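PDB 5MUJ: beta-galactosidase from Bacteroides thetaiotaomicron, which probably hydrolyses arabinofuranosyl linkages in chain B of the plant pectin rhamnogalacturonan II, although it is named as a beta-galactosidase. Local coordinates for residues Q36-V41 against H316-I321; H275-G280 against V284-S289. All blocks are in the same frame, centred on the assembly; numbering follows the deposited sequence.

Contact 1: Q36-V41 against H316-I321; sequences QIYEEV and HGADLI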
# COMPACT_ATOMS: atom_id res chain seq x y z
N GLN A 36 22.04 -7.90 6.13
CA GLN A 36 21.31 -8.90 6.92
C GLN A 36 19.79 -8.78 6.71
O GLN A 36 19.11 -9.79 6.62
CB GLN A 36 21.61 -8.76 8.40
CG GLN A 36 23.04 -9.12 8.79
CD GLN A 36 23.41 -8.71 10.20
OE1 GLN A 36 22.60 -8.15 10.94
NE2 GLN A 36 24.66 -8.97 10.59
N ILE A 37 19.26 -7.56 6.68
CA ILE A 37 17.82 -7.32 6.43
C ILE A 37 17.44 -7.83 5.04
O ILE A 37 16.44 -8.54 4.90
CB ILE A 37 17.44 -5.82 6.58
CG1 ILE A 37 17.55 -5.44 8.05
CG2 ILE A 37 16.01 -5.58 6.07
CD1 ILE A 37 17.59 -3.95 8.30
N TYR A 38 18.25 -7.53 4.02
CA TYR A 38 18.01 -8.07 2.67
C TYR A 38 17.89 -9.62 2.68
O TYR A 38 16.96 -10.17 2.11
CB TYR A 38 19.10 -7.60 1.67
CG TYR A 38 19.00 -8.27 0.31
CD1 TYR A 38 18.13 -7.82 -0.67
CD2 TYR A 38 19.80 -9.36 0.00
CE1 TYR A 38 18.05 -8.44 -1.92
CE2 TYR A 38 19.73 -9.98 -1.23
CZ TYR A 38 18.86 -9.54 -2.17
OH TYR A 38 18.77 -10.14 -3.39
N GLU A 39 18.83 -10.30 3.32
CA GLU A 39 18.84 -11.76 3.33
C GLU A 39 17.59 -12.25 4.06
O GLU A 39 17.00 -13.24 3.66
CB GLU A 39 20.10 -12.24 4.01
CG GLU A 39 21.38 -11.99 3.24
CD GLU A 39 21.40 -12.45 1.78
OE1 GLU A 39 20.75 -13.45 1.41
OE2 GLU A 39 22.15 -11.84 0.99
N GLU A 40 17.18 -11.55 5.12
CA GLU A 40 15.97 -11.91 5.88
C GLU A 40 14.66 -11.74 5.09
O GLU A 40 13.73 -12.53 5.27
CB GLU A 40 15.93 -11.09 7.18
CG GLU A 40 14.75 -11.33 8.13
CD GLU A 40 14.71 -12.73 8.74
OE1 GLU A 40 15.75 -13.43 8.74
OE2 GLU A 40 13.63 -13.08 9.25
N VAL A 41 14.57 -10.69 4.25
CA VAL A 41 13.28 -10.37 3.59
C VAL A 41 13.15 -10.81 2.13
O VAL A 41 12.07 -10.71 1.56
CB VAL A 41 12.93 -8.86 3.71
CG1 VAL A 41 13.03 -8.44 5.16
CG2 VAL A 41 13.84 -8.05 2.82
N HIS A 316 21.16 -0.70 -0.72
CA HIS A 316 22.14 -0.39 -1.77
C HIS A 316 22.37 -1.52 -2.78
O HIS A 316 23.23 -1.42 -3.65
CB HIS A 316 23.47 0.01 -1.14
CG HIS A 316 23.99 -0.99 -0.16
ND1 HIS A 316 24.98 -1.89 -0.49
CD2 HIS A 316 23.64 -1.27 1.11
CE1 HIS A 316 25.22 -2.67 0.55
NE2 HIS A 316 24.44 -2.29 1.54
N GLY A 317 21.53 -2.55 -2.71
CA GLY A 317 21.71 -3.81 -3.48
C GLY A 317 20.54 -4.02 -4.40
O GLY A 317 19.74 -3.12 -4.60
N ALA A 318 20.41 -5.25 -4.91
CA ALA A 318 19.39 -5.63 -5.89
C ALA A 318 18.02 -5.35 -5.32
O ALA A 318 17.76 -5.57 -4.14
CB ALA A 318 19.50 -7.12 -6.24
N ASP A 319 17.13 -4.94 -6.19
CA ASP A 319 15.75 -4.66 -5.79
C ASP A 319 15.07 -5.99 -5.41
O ASP A 319 15.39 -7.03 -5.96
CB ASP A 319 15.04 -4.04 -6.95
CG ASP A 319 15.51 -2.60 -7.18
OD1 ASP A 319 15.74 -1.90 -6.18
OD2 ASP A 319 15.62 -2.22 -8.35
N LEU A 320 14.10 -5.90 -4.53
CA LEU A 320 13.42 -7.12 -4.01
C LEU A 320 12.52 -7.77 -5.03
O LEU A 320 12.48 -9.02 -5.12
CB LEU A 320 12.59 -6.74 -2.80
CG LEU A 320 13.31 -6.30 -1.54
CD1 LEU A 320 12.33 -6.03 -0.40
CD2 LEU A 320 14.35 -7.33 -1.10
N ILE A 321 11.73 -6.97 -5.74
CA ILE A 321 10.79 -7.45 -6.75
C ILE A 321 10.96 -6.59 -7.98
O ILE A 321 10.88 -5.35 -7.88
CB ILE A 321 9.31 -7.32 -6.31
CG1 ILE A 321 9.08 -8.03 -4.98
CG2 ILE A 321 8.36 -7.84 -7.39
CD1 ILE A 321 9.10 -9.57 -5.02
O HOH W 1 16.81 -9.60 -5.00
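Tyr-38 reaches Asp-319 through one water: its OH lies 2.6 Å from the oxygen of water 1, which in turn donates to Asp-319 O at 3.1 Å. No direct hydrogen bond joins 36-41 to 316-321, so this relay is the polar tie, and the water sits at the edge of the phenol ring, in its plane. With CG anti to the backbone N (chi1 173°), Tyr-38 extends from the last helical turn toward the loop. Further back on the ring, CE1 stands 3.6 Å from Ala-318 O, approached obliquely; that carbonyl accepts a hydrogen bond from Trp-315 NE1, and the Trp-315 ring stacks with Tyr-38.

The apolar half centres on Leu-320. Its CB leaves the backbone to one side, but CG is turned anti to the carbonyl carbon (chi1 -68°), and the branched end comes nearer the helix. Methyl CD2 lies 3.8 Å from Tyr-38 CD1, the two side chains sliding past one another in opposite directions. The same methyl is 4.0 Å from Val-41 CG2, and Leu-320 CD1 is 4.1 Å from that CG2, so one valine branch touches both leucine methyls.

On the loop side, the Asp-319 carboxylate is held by Arg-295 and Tyr-297, while Leu-320 and Ile-321 both face Asn-301 in a classic beta bulge. Helix 31-41 thus packs, through its C-terminal turn, on the connection between strands 313-314 and 331-340. Five four-stranded antiparallel sheets identify the fold as a five-bladed beta-propeller, and this loop leads from the outermost strand of one blade, 313-314, to 331-340 in the next.

Contact 2: H275-G280 against V284-S289; sequences HIQKMG and VMFYFS
Val-284 pairs with Gln-277 at the turn end of a beta hairpin formed by strands 270-279 and 282-290, neighbouring strands of one beta-propeller blade. The strand directions differ by 159°, confirming an antiparallel pairing with some twist. Val-284 N donates to Gln-277 O at 2.8 Å, almost straight at 178°, and Val-284 O receives Gln-277 N at 3.0 Å, making this a hydrogen-bonded pair. The same oxygen takes a CA-H...O contact from Ile-276 CA. Among the side chains, Val-284 CG2 lies 4.2 Å from Met-279 CE, the terminal methyl of a selenomethionine.

Met-285, also selenomethionine, forms the non-hydrogen-bonded pair with Ile-276. Both side chains emerge on the sheet face opposite Val-284, and Met-285 CG approaches Ile-276 CG1 to 4.3 Å. The other backbone edge of Met-285 is bonded to Ala-304, which places this strand between two others.

At Phe-286 the pairing is hydrogen-bonded again, now with His-275. Its N donates to His-275 O at 2.8 Å, and its O accepts from His-275 N at 2.9 Å. On the face shared with Val-284, the Phe-286 and His-275 side chains lie side by side and point the same way. The ring planes differ by only 30°, but the centroids are 5.6 Å apart, so the rings barely overlap. The Gln-277 amide is fixed by Tyr-137 OH and Val-337 O and crosses the phenylalanine obliquely. The ring-to-ring approach of the histidine and phenylalanine comes down to His-275 CD2 and Phe-286 CD2, 3.6 Å apart.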
# COMPACT_ATOMS: atom_id res chain seq x y z
N HIS A 275 5.23 0.51 3.68
CA HIS A 275 4.75 -0.62 4.48
C HIS A 275 5.86 -0.94 5.46
O HIS A 275 6.92 -1.41 5.07
CB HIS A 275 4.38 -1.82 3.56
CG HIS A 275 4.23 -3.15 4.25
ND1 HIS A 275 3.36 -3.37 5.29
CD2 HIS A 275 4.84 -4.34 4.01
CE1 HIS A 275 3.43 -4.65 5.67
NE2 HIS A 275 4.33 -5.25 4.92
N ILE A 276 5.61 -0.65 6.74
CA ILE A 276 6.61 -0.71 7.82
C ILE A 276 6.39 -1.90 8.76
O ILE A 276 5.29 -2.10 9.26
CB ILE A 276 6.62 0.60 8.64
CG1 ILE A 276 6.89 1.77 7.70
CG2 ILE A 276 7.70 0.54 9.74
CD1 ILE A 276 6.98 3.10 8.38
N GLN A 277 7.46 -2.67 8.99
CA GLN A 277 7.49 -3.67 10.04
C GLN A 277 8.69 -3.45 10.95
O GLN A 277 9.68 -2.85 10.53
CB GLN A 277 7.53 -5.06 9.41
CG GLN A 277 6.21 -5.35 8.72
CD GLN A 277 6.08 -6.77 8.27
OE1 GLN A 277 6.25 -7.70 9.06
NE2 GLN A 277 5.74 -6.94 6.99
N LYS A 278 8.56 -3.86 12.20
CA LYS A 278 9.61 -3.70 13.18
C LYS A 278 10.31 -5.05 13.32
O LYS A 278 9.64 -6.07 13.53
CB LYS A 278 9.03 -3.22 14.50
CG LYS A 278 10.05 -2.49 15.37
CD LYS A 278 9.49 -2.16 16.75
CE LYS A 278 10.58 -2.02 17.78
NZ LYS A 278 10.08 -1.31 18.99
N MSE A 279 11.63 -5.04 13.13
CA MSE A 279 12.45 -6.23 13.21
C MSE A 279 13.55 -5.94 14.18
O MSE A 279 14.59 -5.36 13.84
CB MSE A 279 12.88 -6.49 11.78
CG MSE A 279 13.67 -7.76 11.65
SE MSE A 279 14.55 -7.65 9.91
CE MSE A 279 13.03 -7.93 8.69
N GLY A 280 13.29 -6.33 15.43
CA GLY A 280 14.21 -6.13 16.53
C GLY A 280 14.12 -4.69 16.96
O GLY A 280 13.04 -4.20 17.29
N VAL A 284 11.79 -1.51 9.19
CA VAL A 284 12.02 -1.75 7.79
C VAL A 284 10.83 -1.24 6.99
O VAL A 284 9.69 -1.62 7.27
CB VAL A 284 12.20 -3.27 7.54
CG1 VAL A 284 12.41 -3.54 6.05
CG2 VAL A 284 13.37 -3.74 8.36
N MSE A 285 11.09 -0.36 6.03
CA MSE A 285 10.07 0.13 5.16
C MSE A 285 10.22 -0.58 3.85
O MSE A 285 11.20 -0.37 3.13
CB MSE A 285 10.22 1.64 4.93
CG MSE A 285 9.13 2.18 4.02
SE MSE A 285 9.62 3.91 3.29
CE MSE A 285 9.34 4.96 4.91
N PHE A 286 9.20 -1.37 3.53
CA PHE A 286 9.02 -1.87 2.18
C PHE A 286 8.33 -0.75 1.41
O PHE A 286 7.37 -0.17 1.92
CB PHE A 286 8.16 -3.15 2.20
CG PHE A 286 8.79 -4.27 2.95
CD1 PHE A 286 9.82 -5.00 2.37
CD2 PHE A 286 8.44 -4.54 4.27
CE1 PHE A 286 10.39 -6.07 3.05
CE2 PHE A 286 9.05 -5.58 4.96
CZ PHE A 286 10.07 -6.30 4.35
N TYR A 287 8.84 -0.45 0.23
CA TYR A 287 8.25 0.61 -0.62
C TYR A 287 8.43 0.27 -2.08
O TYR A 287 9.29 -0.57 -2.44
CB TYR A 287 8.88 1.96 -0.25
CG TYR A 287 10.27 2.18 -0.77
CD1 TYR A 287 10.47 2.78 -2.02
CD2 TYR A 287 11.38 1.82 -0.02
CE1 TYR A 287 11.76 3.01 -2.50
CE2 TYR A 287 12.67 2.05 -0.48
CZ TYR A 287 12.84 2.64 -1.73
OH TYR A 287 14.12 2.85 -2.19
N PHE A 288 7.64 0.91 -2.94
CA PHE A 288 7.83 0.84 -4.39
C PHE A 288 8.31 2.16 -4.93
O PHE A 288 8.06 3.27 -4.34
CB PHE A 288 6.59 0.40 -5.20
CG PHE A 288 5.65 1.52 -5.67
CD1 PHE A 288 4.66 2.04 -4.81
CD2 PHE A 288 5.67 1.99 -6.98
CE1 PHE A 288 3.77 2.98 -5.24
CE2 PHE A 288 4.80 3.04 -7.40
CZ PHE A 288 3.84 3.50 -6.53
N SER A 289 8.96 2.06 -6.07
CA SER A 289 9.33 3.22 -6.83
C SER A 289 8.99 2.98 -8.29
O SER A 289 8.99 1.84 -8.76
CB SER A 289 10.80 3.53 -6.65
OG SER A 289 11.12 4.81 -7.20

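Overall arrangement
From the N terminus, helix 31-41 comes before strand 45-51, which joins 331-340, 343-351 and 357-363 in the blade shared by both ends of the chain. Contact 2 closes the short hairpin 270-279/282-290 within the preceding blade. Contact 1 then closes the long loop, bringing 316-321 back to the helix across 274 intervening residues, so contact 2 lies within its span. The contacts do not cross; their centres are 11 Å apart and they touch directly. Val-41 CG1 meets Met-279 CE at 3.6 Å and Phe-286 CZ at 3.7 Å, while Leu-320 CD1 lies 3.9 Å from Phe-286 CD1. The N-terminal helix and the inter-blade loop therefore both pack on this hairpin.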